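Local atomic coordinates of Ice-binding protein (Flavobacteriaceae bacterium, PDB entry 5UYT), a protein that probably binds ice and acts as an antifreeze protein, through two beta-helical domains joined in one chain. Residues N321-L326 and S351-N356; T24-I29 and F301-V306; G246-L251 and S271-A276; T220-T225 and E399-S404. All coordinates share one frame; numbering follows the deposited sequence. Where two conformers were deposited one is given.

Interaction 1: residues N321-L326 and S351-N356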
loop_
_atom_site.group_PDB
_atom_site.type_symbol
_atom_site.label_atom_id
_atom_site.label_comp_id
_atom_site.label_asym_id
_atom_site.label_seq_id
_atom_site.Cartn_x
_atom_site.Cartn_y
_atom_site.Cartn_z
ATOM N N ASN A 321 4.910 -6.135 -12.411
ATOM C CA ASN A 321 6.216 -6.799 -12.436
ATOM C C ASN A 321 6.441 -7.335 -11.042
ATOM O O ASN A 321 6.559 -6.535 -10.079
ATOM C CB ASN A 321 7.364 -5.827 -12.801
ATOM C CG ASN A 321 8.724 -6.546 -12.977
ATOM O OD1 ASN A 321 9.021 -7.571 -12.335
ATOM N ND2 ASN A 321 9.569 -6.006 -13.877
ATOM N N GLY A 322 6.471 -8.660 -10.907
ATOM C CA GLY A 322 6.753 -9.217 -9.601
ATOM C C GLY A 322 5.538 -9.038 -8.698
ATOM O O GLY A 322 4.410 -9.277 -9.118
ATOM N N LYS A 323 5.803 -8.591 -7.472
ATOM C CA LYS A 323 4.793 -8.644 -6.430
ATOM C C LYS A 323 4.173 -7.301 -6.082
ATOM O O LYS A 323 4.893 -6.293 -5.950
ATOM C CB LYS A 323 5.447 -9.190 -5.153
ATOM C CG LYS A 323 4.463 -9.294 -3.966
ATOM C CD LYS A 323 4.991 -10.038 -2.747
ATOM C CE LYS A 323 6.229 -9.403 -2.159
ATOM N NZ LYS A 323 6.632 -10.085 -0.877
ATOM N N VAL A 324 2.852 -7.317 -5.898
ATOM C CA VAL A 324 2.145 -6.250 -5.180
ATOM C C VAL A 324 1.471 -6.892 -3.960
ATOM O O VAL A 324 0.909 -7.978 -4.069
ATOM C CB VAL A 324 1.138 -5.497 -6.099
ATOM C CG1 VAL A 324 0.036 -6.425 -6.626
ATOM C CG2 VAL A 324 0.554 -4.267 -5.394
ATOM N N THR A 325 1.522 -6.196 -2.814
ATOM C CA THR A 325 0.916 -6.681 -1.584
ATOM C C THR A 325 -0.198 -5.754 -1.142
ATOM O O THR A 325 -0.076 -4.502 -1.265
ATOM C CB THR A 325 1.979 -6.769 -0.482
ATOM O OG1 THR A 325 3.003 -7.698 -0.868
ATOM C CG2 THR A 325 1.347 -7.192 0.870
ATOM N N LEU A 326 -1.298 -6.367 -0.692
ATOM C CA LEU A 326 -2.457 -5.639 -0.172
ATOM C C LEU A 326 -2.531 -5.856 1.334
ATOM O O LEU A 326 -2.655 -6.977 1.799
ATOM C CB LEU A 326 -3.740 -6.093 -0.908
ATOM C CG LEU A 326 -3.564 -6.006 -2.444
ATOM C CD1 LEU A 326 -4.833 -6.589 -3.075
ATOM C CD2 LEU A 326 -3.342 -4.545 -2.915
ATOM N N SER A 351 2.789 -11.688 -8.776
ATOM C CA SER A 351 1.951 -12.138 -7.678
ATOM C C SER A 351 1.214 -10.995 -7.038
ATOM O O SER A 351 1.688 -9.845 -7.051
ATOM C CB SER A 351 2.747 -12.958 -6.609
ATOM O OG SER A 351 3.806 -12.191 -6.004
ATOM N N VAL A 352 0.065 -11.339 -6.478
ATOM C CA VAL A 352 -0.697 -10.444 -5.602
ATOM C C VAL A 352 -0.689 -11.153 -4.257
ATOM O O VAL A 352 -1.148 -12.300 -4.160
ATOM C CB VAL A 352 -2.145 -10.267 -6.115
ATOM C CG1 VAL A 352 -2.963 -9.370 -5.168
ATOM C CG2 VAL A 352 -2.132 -9.724 -7.557
ATOM N N GLU A 353 -0.160 -10.504 -3.206
ATOM C CA GLU A 353 -0.159 -11.122 -1.897
ATOM C C GLU A 353 -0.989 -10.306 -0.921
ATOM O O GLU A 353 -1.154 -9.103 -1.109
ATOM C CB GLU A 353 1.288 -11.312 -1.389
ATOM C CG GLU A 353 2.101 -12.172 -2.371
ATOM C CD GLU A 353 1.693 -13.646 -2.461
ATOM O OE1 GLU A 353 0.980 -14.142 -1.551
ATOM O OE2 GLU A 353 2.128 -14.339 -3.450
ATOM N N LEU A 354 -1.534 -10.989 0.077
ATOM C CA LEU A 354 -2.446 -10.369 1.032
ATOM C C LEU A 354 -1.845 -10.522 2.420
ATOM O O LEU A 354 -1.393 -11.636 2.807
ATOM C CB LEU A 354 -3.810 -11.082 0.971
ATOM C CG LEU A 354 -4.433 -11.143 -0.436
ATOM C CD1 LEU A 354 -5.777 -11.872 -0.432
ATOM C CD2 LEU A 354 -4.641 -9.773 -1.048
ATOM N N ILE A 355 -1.822 -9.425 3.176
ATOM C CA ILE A 355 -1.294 -9.464 4.538
ATOM C C ILE A 355 -2.204 -8.764 5.531
ATOM O O ILE A 355 -3.058 -7.961 5.151
ATOM C CB ILE A 355 0.149 -8.893 4.680
ATOM C CG1 ILE A 355 0.191 -7.363 4.438
ATOM C CG2 ILE A 355 1.108 -9.622 3.746
ATOM C CD1 ILE A 355 1.547 -6.734 4.764
ATOM N N ASN A 356 -2.006 -9.091 6.808
ATOM C CA ASN A 356 -2.649 -8.392 7.934
ATOM C C ASN A 356 -4.185 -8.404 7.804
ATOM O O ASN A 356 -4.851 -7.402 8.055
ATOM C CB ASN A 356 -2.101 -6.966 8.080
ATOM C CG ASN A 356 -0.603 -6.955 8.391
ATOM O OD1 ASN A 356 -0.102 -7.880 9.029
ATOM N ND2 ASN A 356 0.110 -5.918 7.937
#
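L326 and L354 run alongside each other in the same direction on one face of two parallel strands, 323-326 and 351-355. Five backbone hydrogen bonds join the strands, from S351 N to G322 O at one end to I355 N to L326 O at the other. The straightest is the last, with an N-H...O angle of 169°. The tight part is the face of V324, L326, V352 and L354. L326 CG, anti to the carbonyl carbon (chi1 -52°), sends L326 CD1 to L354 CD2 at 3.8 Å and V352 CG1 at 4.0 Å, so one methyl bridges two residues. V324 CG1 reaches V352 CG2 at 4.1 Å.

The other face is looser towards K323 and E353, both partly exposed. K323 runs across E353 at about a right angle, with its CD 3.6 Å from E353 CG. The contact is made by methylenes, since K323 NZ and E353 OE2 stay 6.7 Å apart. E353 OE1 has a long, weak ion pair with K380 NZ. Further along this face, T325 CG2 packs at 3.8 Å on I355 CG1.

Strand 305-307 flanks 323-327 in the same parallel sheet. V352 packs on W365 and F379 from strands 363-367 and 378-380, and L326 on V363.

Interaction 2: residues T24-I29 and F301-V306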
loop_
_atom_site.group_PDB
_atom_site.type_symbol
_atom_site.label_atom_id
_atom_site.label_comp_id
_atom_site.label_asym_id
_atom_site.label_seq_id
_atom_site.Cartn_x
_atom_site.Cartn_y
_atom_site.Cartn_z
ATOM N N THR A 24 15.724 9.112 -4.864
ATOM C CA THR A 24 16.574 8.394 -5.816
ATOM C C THR A 24 16.336 6.904 -5.657
ATOM O O THR A 24 16.254 6.415 -4.530
ATOM C CB THR A 24 18.061 8.608 -5.529
ATOM O OG1 THR A 24 18.353 10.013 -5.535
ATOM C CG2 THR A 24 18.913 7.880 -6.585
ATOM N N GLY A 25 16.267 6.187 -6.783
ATOM C CA GLY A 25 16.133 4.734 -6.751
ATOM C C GLY A 25 14.753 4.225 -6.363
ATOM O O GLY A 25 13.759 4.967 -6.385
ATOM N N LEU A 26 14.697 2.949 -5.994
ATOM C CA LEU A 26 13.414 2.307 -5.687
ATOM C C LEU A 26 13.113 2.483 -4.198
ATOM O O LEU A 26 13.798 1.915 -3.359
ATOM C CB LEU A 26 13.443 0.811 -6.079
ATOM C CG LEU A 26 12.129 0.026 -5.887
ATOM C CD1 LEU A 26 11.024 0.587 -6.796
ATOM C CD2 LEU A 26 12.321 -1.492 -6.110
ATOM N N SER A 27 12.101 3.279 -3.890
ATOM C CA SER A 27 11.711 3.552 -2.509
ATOM C C SER A 27 10.269 3.103 -2.330
ATOM O O SER A 27 9.477 3.116 -3.301
ATOM C CB SER A 27 11.796 5.048 -2.211
ATOM O OG SER A 27 13.164 5.466 -2.095
ATOM N N HIS A 28 9.934 2.717 -1.104
ATOM C CA HIS A 28 8.625 2.180 -0.764
ATOM C C HIS A 28 8.037 3.089 0.318
ATOM O O HIS A 28 8.566 3.178 1.439
ATOM C CB HIS A 28 8.759 0.735 -0.274
ATOM C CG HIS A 28 9.405 -0.183 -1.271
ATOM N ND1 HIS A 28 8.790 -0.558 -2.441
ATOM C CD2 HIS A 28 10.626 -0.771 -1.283
ATOM C CE1 HIS A 28 9.587 -1.355 -3.128
ATOM N NE2 HIS A 28 10.717 -1.490 -2.455
ATOM N N ILE A 29 6.983 3.815 -0.031
ATOM C CA ILE A 29 6.483 4.872 0.862
ATOM C C ILE A 29 5.007 4.674 1.096
ATOM O O ILE A 29 4.267 4.522 0.129
ATOM C CB ILE A 29 6.629 6.299 0.253
ATOM C CG1 ILE A 29 8.078 6.587 -0.237
ATOM C CG2 ILE A 29 6.096 7.354 1.233
ATOM C CD1 ILE A 29 9.085 6.856 0.852
ATOM N N PHE A 301 4.335 -0.757 -11.889
ATOM C CA PHE A 301 3.505 -1.377 -10.831
ATOM C C PHE A 301 4.116 -2.722 -10.400
ATOM O O PHE A 301 4.694 -3.440 -11.207
ATOM C CB PHE A 301 2.073 -1.560 -11.408
ATOM C CG PHE A 301 1.041 -2.033 -10.427
ATOM C CD1 PHE A 301 0.630 -1.231 -9.335
ATOM C CD2 PHE A 301 0.407 -3.263 -10.632
ATOM C CE1 PHE A 301 -0.379 -1.709 -8.460
ATOM C CE2 PHE A 301 -0.604 -3.727 -9.781
ATOM C CZ PHE A 301 -0.990 -2.952 -8.687
ATOM N N GLY A 302 3.965 -3.058 -9.126
ATOM C CA GLY A 302 4.626 -4.245 -8.568
ATOM C C GLY A 302 5.912 -3.825 -7.887
ATOM O O GLY A 302 5.962 -2.821 -7.167
ATOM N N GLN A 303 6.952 -4.608 -8.104
ATOM C CA GLN A 303 8.271 -4.337 -7.519
ATOM C C GLN A 303 8.164 -4.152 -6.015
ATOM O O GLN A 303 8.816 -3.259 -5.449
ATOM C CB GLN A 303 8.903 -3.088 -8.148
ATOM C CG GLN A 303 9.063 -3.173 -9.657
ATOM C CD GLN A 303 9.893 -2.014 -10.142
ATOM O OE1 GLN A 303 11.102 -2.037 -10.030
ATOM N NE2 GLN A 303 9.244 -0.958 -10.596
ATOM N N ASN A 304 7.349 -4.997 -5.386
ATOM C CA ASN A 304 7.176 -5.024 -3.936
ATOM C C ASN A 304 6.441 -3.796 -3.370
ATOM O O ASN A 304 6.595 -3.448 -2.186
ATOM C CB ASN A 304 8.534 -5.299 -3.247
ATOM C CG ASN A 304 9.296 -6.417 -3.934
ATOM O OD1 ASN A 304 10.411 -6.228 -4.424
ATOM N ND2 ASN A 304 8.687 -7.559 -4.019
ATOM N N LEU A 305 5.611 -3.170 -4.203
ATOM C CA LEU A 305 4.717 -2.117 -3.767
ATOM C C LEU A 305 3.763 -2.725 -2.743
ATOM O O LEU A 305 3.312 -3.879 -2.905
ATOM C CB LEU A 305 3.876 -1.624 -4.964
ATOM C CG LEU A 305 2.864 -0.477 -4.853
ATOM C CD1 LEU A 305 3.519 0.836 -4.411
ATOM C CD2 LEU A 305 2.171 -0.312 -6.222
ATOM N N VAL A 306 3.460 -1.958 -1.702
ATOM C CA VAL A 306 2.446 -2.351 -0.728
ATOM C C VAL A 306 1.349 -1.290 -0.766
ATOM O O VAL A 306 1.644 -0.070 -0.706
ATOM C CB VAL A 306 3.046 -2.433 0.702
ATOM C CG1 VAL A 306 1.997 -2.871 1.728
ATOM C CG2 VAL A 306 4.232 -3.391 0.727
HETATM O O HOH W 1 4.078 1.196 -0.828
#
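H28 points its ring at the turn formed by Q303 and N304. Its CB leaves the backbone toward the segment 301-306. CG lies anti to the carbonyl carbon (chi1 -58°), which carries the ring across to the turn. ND1 lies 3.6 Å from N304 O, an oblique approach. CE1 comes closest, 3.1 Å from Q303 O, with the oxygen near the ring plane at the ring edge. The same CE1 is 4.1 Å from N304 CB. NE2 is more distant, 4.0 Å from Q303 O.

No direct hydrogen bond joins the two segments. L26 adds a light van der Waals touch of a methyl on a carbonyl oxygen, its CD2 4.0 Å from Q303 O. The Q303 amide has its polar partner elsewhere, since NE2 bonds to A300 O. Beside V306, a water donates to V306 O at 2.7 Å. Its link to I29 O, at 3.5 Å, is long, weak and not settled.

The backbone from G302 to L305 forms a type I' beta turn, closed by L305 N bonding to G302 O. This turn presents the Q303 and N304 carbonyls to the ring. H28 also touches T198 and R200 of strand 198-200. The two segments come from two separate ice-binding-like regions, so the contact is a small surface junction between two right-handed beta-helix domains.

Interaction 3: residues G246-L251 and S271-A276; sequences GTNVGL and STAQAA
N248, just past a strand end, meets T272 in the first turn of a helix. S271, already within helix 270-288, turns its hydroxyl to Y224 OH rather than to 246-251. T272 comes next and carries the contact. Its OG1 sits between the backbone N and the carbonyl carbon (chi1 67°), facing N248. From there it donates a hydrogen bond of 2.7 Å to N248 OD1. The hydroxyl lies close to the amide plane, tilted 15° from it. The same OG1 also bonds to D269 N, as in one half of a capping box at the start of helix 270-288. T272 CG2 rests 3.7 Å from T247 O.

A273 follows with its backbone N 3.1 Å from N248 OD1, but the angle is too poor for a hydrogen bond. Its CB lies 3.8 Å from the same oxygen. A276, one turn on, closes the contact with its methyl. A276 CB packs 3.9 Å from N248 ND2, so the amide nitrogen lies along the helix side.

N248 CG stands anti to the backbone N (chi1 -157°), which extends the amide to the helix. P268 touches N248 as well. The T272 hydroxyl thus links two neighbours, D269 N and N248 OD1. The N-terminal turn of a helix would probably favour a carbonyl oxygen placed like OD1, beyond the single bond that it accepts.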
loop_
_atom_site.group_PDB
_atom_site.type_symbol
_atom_site.label_atom_id
_atom_site.label_comp_id
_atom_site.label_asym_id
_atom_site.label_seq_id
_atom_site.Cartn_x
_atom_site.Cartn_y
_atom_site.Cartn_z
ATOM N N GLY A 246 -18.357 -19.566 -18.383
ATOM C CA GLY A 246 -19.193 -19.494 -19.587
ATOM C C GLY A 246 -19.081 -18.156 -20.296
ATOM O O GLY A 246 -18.404 -17.240 -19.799
ATOM N N THR A 247 -19.680 -18.087 -21.484
ATOM C CA THR A 247 -19.854 -16.810 -22.167
ATOM C C THR A 247 -21.325 -16.556 -22.501
ATOM O O THR A 247 -22.095 -17.497 -22.771
ATOM C CB THR A 247 -18.979 -16.687 -23.430
ATOM O OG1 THR A 247 -19.224 -15.410 -24.003
ATOM C CG2 THR A 247 -19.300 -17.784 -24.468
ATOM N N ASN A 248 -21.725 -15.282 -22.465
ATOM C CA ASN A 248 -23.066 -14.915 -22.934
ATOM C C ASN A 248 -23.199 -14.719 -24.449
ATOM O O ASN A 248 -24.319 -14.587 -24.963
ATOM C CB ASN A 248 -23.633 -13.694 -22.212
ATOM C CG ASN A 248 -25.163 -13.667 -22.269
ATOM O OD1 ASN A 248 -25.813 -14.702 -22.080
ATOM N ND2 ASN A 248 -25.740 -12.508 -22.603
ATOM N N VAL A 249 -22.090 -14.672 -25.180
ATOM C CA VAL A 249 -22.157 -14.629 -26.655
ATOM C C VAL A 249 -21.011 -15.460 -27.214
ATOM O O VAL A 249 -19.846 -15.114 -27.017
ATOM C CB VAL A 249 -22.067 -13.201 -27.257
ATOM C CG1 VAL A 249 -22.358 -13.250 -28.770
ATOM C CG2 VAL A 249 -23.027 -12.231 -26.566
ATOM N N GLY A 250 -21.350 -16.538 -27.937
ATOM C CA GLY A 250 -20.339 -17.439 -28.477
ATOM C C GLY A 250 -20.397 -18.796 -27.772
ATOM O O GLY A 250 -21.451 -19.193 -27.269
ATOM N N LEU A 251 -19.294 -19.528 -27.806
ATOM C CA LEU A 251 -19.222 -20.878 -27.243
ATOM C C LEU A 251 -18.152 -20.992 -26.177
ATOM O O LEU A 251 -17.117 -20.331 -26.255
ATOM C CB LEU A 251 -18.902 -21.881 -28.350
ATOM C CG LEU A 251 -19.980 -21.919 -29.440
ATOM C CD1 LEU A 251 -19.531 -22.776 -30.618
ATOM C CD2 LEU A 251 -21.293 -22.430 -28.859
ATOM N N SER A 271 -28.640 -18.220 -17.181
ATOM C CA SER A 271 -27.616 -17.899 -16.188
ATOM C C SER A 271 -26.541 -16.952 -16.748
ATOM O O SER A 271 -26.161 -15.989 -16.081
ATOM C CB SER A 271 -26.966 -19.178 -15.639
ATOM O OG SER A 271 -25.879 -18.861 -14.789
ATOM N N THR A 272 -26.037 -17.229 -17.955
ATOM C CA THR A 272 -25.039 -16.330 -18.554
ATOM C C THR A 272 -25.663 -14.948 -18.852
ATOM O O THR A 272 -24.973 -13.943 -18.759
ATOM C CB THR A 272 -24.363 -16.905 -19.825
ATOM O OG1 THR A 272 -25.320 -17.017 -20.882
ATOM C CG2 THR A 272 -23.709 -18.271 -19.533
ATOM N N ALA A 273 -26.956 -14.910 -19.215
ATOM C CA ALA A 273 -27.615 -13.636 -19.497
ATOM C C ALA A 273 -27.687 -12.775 -18.236
ATOM O O ALA A 273 -27.397 -11.563 -18.285
ATOM C CB ALA A 273 -29.010 -13.843 -20.130
ATOM N N GLN A 274 -28.029 -13.403 -17.109
ATOM C CA GLN A 274 -28.140 -12.693 -15.832
ATOM C C GLN A 274 -26.770 -12.276 -15.322
ATOM O O GLN A 274 -26.604 -11.159 -14.778
ATOM C CB GLN A 274 -28.880 -13.532 -14.774
ATOM C CG GLN A 274 -29.083 -12.797 -13.440
ATOM C CD GLN A 274 -29.980 -11.568 -13.560
ATOM O OE1 GLN A 274 -30.990 -11.582 -14.249
ATOM N NE2 GLN A 274 -29.613 -10.500 -12.869
ATOM N N ALA A 275 -25.789 -13.169 -15.496
ATOM C CA ALA A 275 -24.412 -12.837 -15.138
ATOM C C ALA A 275 -23.911 -11.626 -15.948
ATOM O O ALA A 275 -23.213 -10.775 -15.402
ATOM C CB ALA A 275 -23.489 -14.028 -15.313
ATOM N N ALA A 276 -24.226 -11.572 -17.236
ATOM C CA ALA A 276 -23.753 -10.443 -18.067
ATOM C C ALA A 276 -24.315 -9.101 -17.563
ATOM O O ALA A 276 -23.603 -8.092 -17.528
ATOM C CB ALA A 276 -24.132 -10.647 -19.542
#

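Interaction 4: residues T220-T225 and E399-S404; sequences TVVCYT and EGRVLS
R401 reaches from its strand to the carbonyls of segment 220-225, which is 3-10 helical up to C223. Hydrogen bonds come first. R401 NE donates to Y224 O at 2.9 Å, nearly along the C=O axis and in the guanidinium plane. R401 NH2 donates to V222 O at 2.8 Å, with the oxygen tilted 31° from that plane. Both bonds are clearly bent at the hydrogen. The chain bends at chi3 (75°) to bring both donors to these carbonyls. The positive charge probably suits this cluster of carbonyl oxygens. R401 NH1 holds S382 OG. The backbone adds V402 N to T225 O at 2.8 Å.

This last bond belongs to the parallel pairing of strands 224-228 and 397-404, part of the stacked coils of the right-handed beta-helix. The chain turns a corner at T225, within strand 224-228. Two residues earlier, C223 forms a disulfide with C422.

The apolar pair is V221 CG1 and L403 CD1, tip to tip at 4.1 Å, with F227 touching both residues. Other methyls make van der Waals contacts with polar atoms. V222 CG2 lies 3.5 Å from R401 NH2, and V222 CA sits over one face of the guanidinium. T225 CG2 rests 3.7 Å from G400 O.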
loop_
_atom_site.group_PDB
_atom_site.type_symbol
_atom_site.label_atom_id
_atom_site.label_comp_id
_atom_site.label_asym_id
_atom_site.label_seq_id
_atom_site.Cartn_x
_atom_site.Cartn_y
_atom_site.Cartn_z
ATOM N N THR A 220 -25.287 -12.283 -9.415
ATOM C CA THR A 220 -25.128 -13.715 -9.719
ATOM C C THR A 220 -23.730 -14.030 -10.256
ATOM O O THR A 220 -23.300 -15.183 -10.229
ATOM C CB THR A 220 -26.189 -14.243 -10.711
ATOM O OG1 THR A 220 -25.977 -13.609 -11.990
ATOM C CG2 THR A 220 -27.617 -13.944 -10.237
ATOM N N VAL A 221 -22.999 -13.008 -10.697
ATOM C CA VAL A 221 -21.661 -13.251 -11.225
ATOM C C VAL A 221 -20.659 -13.670 -10.104
ATOM O O VAL A 221 -19.573 -14.208 -10.393
ATOM C CB VAL A 221 -21.209 -12.117 -12.203
ATOM C CG1 VAL A 221 -20.365 -11.091 -11.490
ATOM C CG2 VAL A 221 -20.386 -12.726 -13.345
ATOM N N VAL A 222 -21.079 -13.543 -8.823
ATOM C CA VAL A 222 -20.319 -14.121 -7.691
ATOM C C VAL A 222 -20.159 -15.657 -7.819
ATOM O O VAL A 222 -19.199 -16.241 -7.289
ATOM C CB VAL A 222 -20.939 -13.791 -6.295
ATOM C CG1 VAL A 222 -22.128 -14.673 -5.977
ATOM C CG2 VAL A 222 -19.882 -13.904 -5.196
ATOM N N CYS A 223 -21.070 -16.293 -8.561
ATOM C CA CYS A 223 -21.001 -17.740 -8.787
ATOM C C CYS A 223 -20.140 -18.147 -9.959
ATOM O O CYS A 223 -19.961 -19.345 -10.173
ATOM C CB CYS A 223 -22.414 -18.336 -8.965
ATOM S SG CYS A 223 -23.378 -18.206 -7.437
ATOM N N TYR A 224 -19.612 -17.174 -10.708
ATOM C CA TYR A 224 -18.731 -17.503 -11.832
ATOM C C TYR A 224 -17.284 -17.217 -11.473
ATOM O O TYR A 224 -17.004 -16.316 -10.686
ATOM C CB TYR A 224 -19.106 -16.674 -13.057
ATOM C CG TYR A 224 -20.278 -17.193 -13.845
ATOM C CD1 TYR A 224 -20.075 -17.906 -15.033
ATOM C CD2 TYR A 224 -21.590 -16.950 -13.431
ATOM C CE1 TYR A 224 -21.159 -18.381 -15.754
ATOM C CE2 TYR A 224 -22.678 -17.415 -14.151
ATOM C CZ TYR A 224 -22.444 -18.119 -15.323
ATOM O OH TYR A 224 -23.496 -18.562 -16.060
ATOM N N THR A 225 -16.378 -17.950 -12.099
ATOM C CA THR A 225 -14.979 -17.759 -11.902
ATOM C C THR A 225 -14.314 -17.245 -13.175
ATOM O O THR A 225 -13.347 -16.485 -13.088
ATOM C CB THR A 225 -14.355 -19.076 -11.418
ATOM O OG1 THR A 225 -15.040 -19.471 -10.220
ATOM C CG2 THR A 225 -12.853 -18.926 -11.127
ATOM N N GLU A 399 -7.271 -16.807 -7.136
ATOM C CA GLU A 399 -8.183 -16.888 -5.993
ATOM C C GLU A 399 -9.066 -15.668 -6.183
ATOM O O GLU A 399 -8.674 -14.535 -5.866
ATOM C CB GLU A 399 -7.413 -16.833 -4.677
ATOM C CG GLU A 399 -8.230 -16.940 -3.415
ATOM C CD GLU A 399 -7.387 -16.736 -2.160
ATOM O OE1 GLU A 399 -6.132 -16.646 -2.293
ATOM O OE2 GLU A 399 -7.966 -16.697 -1.024
ATOM N N GLY A 400 -10.240 -15.903 -6.754
ATOM C CA GLY A 400 -11.107 -14.781 -7.147
ATOM C C GLY A 400 -11.751 -15.148 -8.472
ATOM O O GLY A 400 -12.226 -16.244 -8.632
ATOM N N ARG A 401 -11.776 -14.211 -9.426
ATOM C CA ARG A 401 -12.432 -14.471 -10.710
ATOM C C ARG A 401 -11.868 -13.571 -11.776
ATOM O O ARG A 401 -11.342 -12.517 -11.479
ATOM C CB ARG A 401 -13.972 -14.354 -10.658
ATOM C CG ARG A 401 -14.527 -13.177 -9.902
ATOM C CD ARG A 401 -16.059 -13.299 -9.682
ATOM N NE ARG A 401 -16.498 -14.265 -8.649
ATOM C CZ ARG A 401 -16.342 -14.106 -7.332
ATOM N NH1 ARG A 401 -15.716 -13.013 -6.802
ATOM N NH2 ARG A 401 -16.826 -15.025 -6.497
ATOM N N VAL A 402 -11.981 -14.005 -13.030
ATOM C CA VAL A 402 -11.582 -13.138 -14.136
ATOM C C VAL A 402 -12.771 -13.023 -15.092
ATOM O O VAL A 402 -13.270 -14.037 -15.589
ATOM C CB VAL A 402 -10.396 -13.752 -14.875
ATOM C CG1 VAL A 402 -10.084 -12.886 -16.082
ATOM C CG2 VAL A 402 -9.169 -13.833 -13.938
ATOM N N LEU A 403 -13.241 -11.792 -15.291
ATOM C CA LEU A 403 -14.491 -11.511 -15.960
ATOM C C LEU A 403 -14.185 -10.454 -17.019
ATOM O O LEU A 403 -13.293 -9.650 -16.811
ATOM C CB LEU A 403 -15.536 -10.934 -14.967
ATOM C CG LEU A 403 -15.578 -11.669 -13.604
ATOM C CD1 LEU A 403 -16.474 -10.902 -12.668
ATOM C CD2 LEU A 403 -16.194 -13.046 -13.807
ATOM N N SER A 404 -14.886 -10.476 -18.145
ATOM C CA SER A 404 -14.796 -9.360 -19.086
ATOM C C SER A 404 -16.174 -9.065 -19.589
ATOM O O SER A 404 -16.931 -9.990 -19.946
ATOM C CB SER A 404 -13.901 -9.637 -20.312
ATOM O OG SER A 404 -13.917 -8.458 -21.147
#

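How the interactions relate
Interactions 1 and 2 touch, with centres 12 Å apart. Strand 305-307 pairs with 323-327, and N321 O to Q303 N and K323 O to N304 N (each 2.8 Å) are probable hydrogen bonds. Interactions 3 and 4 also have centres 12 Å apart. They meet where S271 OG lies 2.7 Å from Y224 OH, a probable hydrogen bond, and strands 244-247 and 224-228 are neighbours. The two pairs are well separated: centres of interactions 2 and 3 are about 39 Å apart. Interactions 1 and 4 come within about 5 Å at their nearest atoms without touching. Of the four, only interaction 2 pairs segments from both ice-binding-like regions.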